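Defective in germ line development protein 3, isoform a (Caenorhabditis elegans, PDB 3N89) acts in germline development as a Bicaudal-C ortholog whose four KH domains form a globular platform, probably for RNA binding. Local coordinates at residues I261-M272 / L328-K339. Sequence-based numbering, arbitrary orientation.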
loop_
_atom_site.group_PDB
_atom_site.type_symbol
_atom_site.label_atom_id
_atom_site.label_comp_id
_atom_site.label_asym_id
_atom_site.label_seq_id
_atom_site.Cartn_x
_atom_site.Cartn_y
_atom_site.Cartn_z
ATOM N N ILE A 261 -5.089 -5.371 -2.374
ATOM C CA ILE A 261 -3.903 -6.185 -2.601
ATOM C C ILE A 261 -4.343 -7.421 -3.379
ATOM O O ILE A 261 -5.483 -7.864 -3.245
ATOM C CB ILE A 261 -3.284 -6.612 -1.237
ATOM C CG1 ILE A 261 -1.834 -7.051 -1.418
ATOM C CG2 ILE A 261 -4.094 -7.762 -0.620
ATOM C CD1 ILE A 261 -1.091 -7.148 -0.102
ATOM N N SER A 262 -3.455 -7.976 -4.195
ATOM C CA SER A 262 -3.804 -9.164 -4.965
ATOM C C SER A 262 -2.559 -9.916 -5.375
ATOM O O SER A 262 -1.488 -9.328 -5.508
ATOM C CB SER A 262 -4.592 -8.787 -6.219
ATOM O OG SER A 262 -3.750 -8.161 -7.167
ATOM N N MET A 263 -2.709 -11.220 -5.584
ATOM C CA MET A 263 -1.588 -12.060 -5.978
ATOM C C MET A 263 -1.985 -12.928 -7.160
ATOM O O MET A 263 -2.980 -13.647 -7.094
ATOM C CB MET A 263 -1.181 -12.937 -4.804
ATOM C CG MET A 263 0.096 -13.694 -5.013
ATOM S SD MET A 263 0.512 -14.557 -3.504
ATOM C CE MET A 263 -0.630 -15.920 -3.585
ATOM N N CYS A 264 -1.208 -12.864 -8.235
ATOM C CA CYS A 264 -1.506 -13.649 -9.423
ATOM C C CYS A 264 -0.565 -14.840 -9.616
ATOM O O CYS A 264 0.540 -14.882 -9.066
ATOM C CB CYS A 264 -1.458 -12.750 -10.664
ATOM S SG CYS A 264 -2.522 -11.279 -10.567
ATOM N N PHE A 265 -1.028 -15.809 -10.399
ATOM C CA PHE A 265 -0.259 -17.008 -10.723
ATOM C C PHE A 265 -1.061 -17.932 -11.628
ATOM O O PHE A 265 -2.286 -17.815 -11.721
ATOM C CB PHE A 265 0.150 -17.783 -9.462
ATOM C CG PHE A 265 -1.007 -18.265 -8.634
ATOM C CD1 PHE A 265 -1.683 -17.397 -7.781
ATOM C CD2 PHE A 265 -1.419 -19.592 -8.692
ATOM C CE1 PHE A 265 -2.750 -17.847 -6.995
ATOM C CE2 PHE A 265 -2.487 -20.052 -7.909
ATOM C CZ PHE A 265 -3.150 -19.174 -7.061
ATOM N N ASN A 266 -0.358 -18.839 -12.301
ATOM C CA ASN A 266 -0.992 -19.808 -13.191
ATOM C C ASN A 266 -0.923 -21.182 -12.533
ATOM O O ASN A 266 -0.066 -21.425 -11.694
ATOM C CB ASN A 266 -0.269 -19.845 -14.541
ATOM C CG ASN A 266 -0.202 -18.479 -15.207
ATOM O OD1 ASN A 266 -1.090 -17.647 -15.034
ATOM N ND2 ASN A 266 0.848 -18.251 -15.988
ATOM N N ILE A 267 -1.815 -22.089 -12.902
ATOM C CA ILE A 267 -1.770 -23.405 -12.290
ATOM C C ILE A 267 -2.360 -24.520 -13.148
ATOM O O ILE A 267 -3.524 -24.464 -13.543
ATOM C CB ILE A 267 -2.462 -23.376 -10.899
ATOM C CG1 ILE A 267 -2.296 -24.727 -10.208
ATOM C CG2 ILE A 267 -3.930 -23.006 -11.033
ATOM C CD1 ILE A 267 -2.425 -24.646 -8.710
ATOM N N LYS A 268 -1.536 -25.523 -13.450
ATOM C CA LYS A 268 -1.980 -26.663 -14.247
ATOM C C LYS A 268 -3.117 -27.345 -13.498
ATOM O O LYS A 268 -3.042 -27.529 -12.282
ATOM C CB LYS A 268 -0.826 -27.654 -14.465
ATOM C CG LYS A 268 -0.092 -27.504 -15.802
ATOM C CD LYS A 268 1.096 -28.448 -15.909
ATOM C CE LYS A 268 2.217 -28.033 -14.955
ATOM N NZ LYS A 268 3.429 -28.920 -15.001
ATOM N N ASN A 269 -4.171 -27.706 -14.224
ATOM C CA ASN A 269 -5.336 -28.362 -13.628
ATOM C C ASN A 269 -4.946 -29.531 -12.730
ATOM O O ASN A 269 -5.573 -29.769 -11.701
ATOM N N THR A 270 -3.902 -30.251 -13.125
ATOM C CA THR A 270 -3.431 -31.413 -12.380
ATOM C C THR A 270 -2.750 -31.029 -11.074
ATOM O O THR A 270 -2.404 -31.898 -10.270
ATOM C CB THR A 270 -2.423 -32.228 -13.210
ATOM O OG1 THR A 270 -1.112 -31.664 -13.057
ATOM C CG2 THR A 270 -2.796 -32.192 -14.692
ATOM N N ASP A 271 -2.562 -29.730 -10.856
ATOM C CA ASP A 271 -1.893 -29.253 -9.650
ATOM C C ASP A 271 -2.751 -28.506 -8.642
ATOM O O ASP A 271 -2.221 -27.776 -7.803
ATOM C CB ASP A 271 -0.708 -28.364 -10.035
ATOM C CG ASP A 271 0.519 -29.165 -10.413
ATOM O OD1 ASP A 271 0.424 -30.027 -11.315
ATOM O OD2 ASP A 271 1.578 -28.925 -9.798
ATOM N N MET A 272 -4.065 -28.685 -8.701
ATOM C CA MET A 272 -4.945 -27.998 -7.760
ATOM C C MET A 272 -5.480 -28.895 -6.644
ATOM O O MET A 272 -5.565 -30.111 -6.800
ATOM C CB MET A 272 -6.104 -27.370 -8.518
ATOM C CG MET A 272 -5.661 -26.333 -9.520
ATOM S SD MET A 272 -7.069 -25.746 -10.430
ATOM C CE MET A 272 -7.486 -27.213 -11.340
ATOM N N LEU A 328 -5.215 -14.022 2.940
ATOM C CA LEU A 328 -5.002 -14.256 1.514
ATOM C C LEU A 328 -4.126 -15.497 1.344
ATOM O O LEU A 328 -4.478 -16.422 0.603
ATOM C CB LEU A 328 -4.332 -13.036 0.873
ATOM C CG LEU A 328 -3.974 -13.048 -0.620
ATOM C CD1 LEU A 328 -3.668 -11.628 -1.085
ATOM C CD2 LEU A 328 -2.770 -13.951 -0.874
ATOM N N TYR A 329 -2.988 -15.528 2.030
ATOM C CA TYR A 329 -2.092 -16.678 1.929
ATOM C C TYR A 329 -2.831 -17.980 2.274
ATOM O O TYR A 329 -2.671 -18.989 1.588
ATOM C CB TYR A 329 -0.872 -16.487 2.840
ATOM C CG TYR A 329 0.001 -15.301 2.465
ATOM C CD1 TYR A 329 0.002 -14.786 1.167
ATOM C CD2 TYR A 329 0.861 -14.716 3.398
ATOM C CE1 TYR A 329 0.843 -13.727 0.810
ATOM C CE2 TYR A 329 1.708 -13.659 3.046
ATOM C CZ TYR A 329 1.692 -13.173 1.757
ATOM O OH TYR A 329 2.534 -12.138 1.417
ATOM N N THR A 330 -3.647 -17.958 3.324
ATOM C CA THR A 330 -4.405 -19.150 3.705
ATOM C C THR A 330 -5.243 -19.611 2.517
ATOM O O THR A 330 -5.316 -20.806 2.212
ATOM C CB THR A 330 -5.358 -18.862 4.878
ATOM O OG1 THR A 330 -4.597 -18.483 6.029
ATOM C CG2 THR A 330 -6.196 -20.088 5.201
ATOM N N ALA A 331 -5.883 -18.649 1.855
ATOM C CA ALA A 331 -6.710 -18.946 0.699
ATOM C C ALA A 331 -5.821 -19.563 -0.375
ATOM O O ALA A 331 -6.232 -20.479 -1.090
ATOM C CB ALA A 331 -7.361 -17.673 0.179
ATOM N N TYR A 332 -4.599 -19.056 -0.477
ATOM C CA TYR A 332 -3.642 -19.552 -1.452
ATOM C C TYR A 332 -3.296 -21.011 -1.161
ATOM O O TYR A 332 -3.387 -21.871 -2.038
ATOM C CB TYR A 332 -2.374 -18.699 -1.404
ATOM C CG TYR A 332 -1.276 -19.155 -2.332
ATOM C CD1 TYR A 332 -1.423 -19.076 -3.713
ATOM C CD2 TYR A 332 -0.073 -19.644 -1.825
ATOM C CE1 TYR A 332 -0.396 -19.465 -4.568
ATOM C CE2 TYR A 332 0.962 -20.041 -2.674
ATOM C CZ TYR A 332 0.793 -19.944 -4.039
ATOM O OH TYR A 332 1.821 -20.305 -4.871
ATOM N N GLN A 333 -2.898 -21.294 0.071
ATOM C CA GLN A 333 -2.548 -22.660 0.453
ATOM C C GLN A 333 -3.637 -23.652 0.035
ATOM O O GLN A 333 -3.332 -24.764 -0.396
ATOM C CB GLN A 333 -2.328 -22.748 1.968
ATOM C CG GLN A 333 -1.650 -24.032 2.424
ATOM C CD GLN A 333 -1.593 -24.158 3.938
ATOM O OE1 GLN A 333 -1.095 -23.269 4.625
ATOM N NE2 GLN A 333 -2.105 -25.267 4.463
ATOM N N LYS A 334 -4.903 -23.243 0.147
ATOM C CA LYS A 334 -6.013 -24.115 -0.215
ATOM C C LYS A 334 -6.097 -24.473 -1.691
ATOM O O LYS A 334 -6.527 -25.578 -2.028
ATOM C CB LYS A 334 -7.351 -23.517 0.226
ATOM C CG LYS A 334 -7.685 -23.726 1.702
ATOM C CD LYS A 334 -9.156 -23.463 1.975
ATOM C CE LYS A 334 -9.510 -23.680 3.448
ATOM N NZ LYS A 334 -8.958 -22.625 4.353
ATOM N N VAL A 335 -5.713 -23.556 -2.578
ATOM C CA VAL A 335 -5.774 -23.867 -4.003
ATOM C C VAL A 335 -4.695 -24.874 -4.367
ATOM O O VAL A 335 -4.965 -25.855 -5.062
ATOM C CB VAL A 335 -5.642 -22.594 -4.900
ATOM C CG1 VAL A 335 -4.584 -21.652 -4.359
ATOM C CG2 VAL A 335 -5.278 -23.003 -6.328
ATOM N N LEU A 336 -3.477 -24.646 -3.891
ATOM C CA LEU A 336 -2.371 -25.562 -4.178
ATOM C C LEU A 336 -2.685 -26.958 -3.674
ATOM O O LEU A 336 -3.343 -27.118 -2.654
ATOM C CB LEU A 336 -1.075 -25.087 -3.513
ATOM C CG LEU A 336 -0.412 -23.842 -4.090
ATOM C CD1 LEU A 336 0.953 -23.640 -3.468
ATOM C CD2 LEU A 336 -0.275 -24.013 -5.568
ATOM N N SER A 337 -2.211 -27.965 -4.396
ATOM C CA SER A 337 -2.436 -29.349 -4.004
ATOM C C SER A 337 -1.487 -29.710 -2.880
ATOM O O SER A 337 -0.411 -29.120 -2.752
ATOM C CB SER A 337 -2.198 -30.289 -5.190
ATOM O OG SER A 337 -2.105 -31.635 -4.744
ATOM N N LYS A 338 -1.877 -30.690 -2.072
ATOM C CA LYS A 338 -1.044 -31.125 -0.958
ATOM C C LYS A 338 0.332 -31.587 -1.424
ATOM O O LYS A 338 1.303 -31.494 -0.678
ATOM C CB LYS A 338 -1.716 -32.271 -0.195
ATOM N NZ LYS A 338 -0.677 -36.145 2.848
ATOM N N LYS A 339 0.421 -32.088 -2.651
ATOM C CA LYS A 339 1.705 -32.569 -3.159
ATOM C C LYS A 339 2.806 -31.522 -3.006
ATOM O O LYS A 339 3.986 -31.864 -2.906
ATOM C CB LYS A 339 1.589 -32.981 -4.627
ATOM C CG LYS A 339 1.340 -31.834 -5.588
ATOM C CD LYS A 339 1.648 -32.272 -7.011
ATOM C CE LYS A 339 1.478 -31.138 -7.997
ATOM N NZ LYS A 339 2.138 -31.475 -9.296
#
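In the last KH domain of the chain, helix 325-335 packs on strand 260-268 of an antiparallel sheet that runs on through strand 29-35 into the first KH domain; the two segment axes are 10.3 Å apart and inclined by 21°. Ile261, Met263, Phe265 and Ile267, every second residue of the strand, face the helix. At the centre Tyr332 turns an edge to the Phe265 ring, the planes at 88°, and sets CE1 over the middle of the Phe265 face, 3.7 Å from Phe265 CZ. With CG anti to its backbone N (chi1 -171°) and a bend at the last torsion, Met263 carries its methyl across one face of Tyr332, CE 3.7 Å from the ring centroid, a CH-pi contact; SD stands 5.1 Å from that centroid, above the same face, a distant Met-aromatic contact. Leu336 CG of the same segment lies off centre over the opposite face; the Tyr332 ring also stacks with Phe90, and its hydroxyl is hydrogen-bonded to the Pro27 carbonyl. Leu328 sets CD1 against Ile261 CG2 (3.9 Å) and CD2 against Met263 CE. Ile267 CD1 reaches Leu336 CD2 at 3.9 Å and Val335 CG2 at 4.1 Å. Beyond the strand, Ser337 N gives a weak bond to Asp271 O. Lys339 NZ lies beside the Asp271 carboxylate, a salt bridge of doubtful geometry; Asp271 OD1 also accepts a 2.8 Å hydrogen bond from Thr270 OG1.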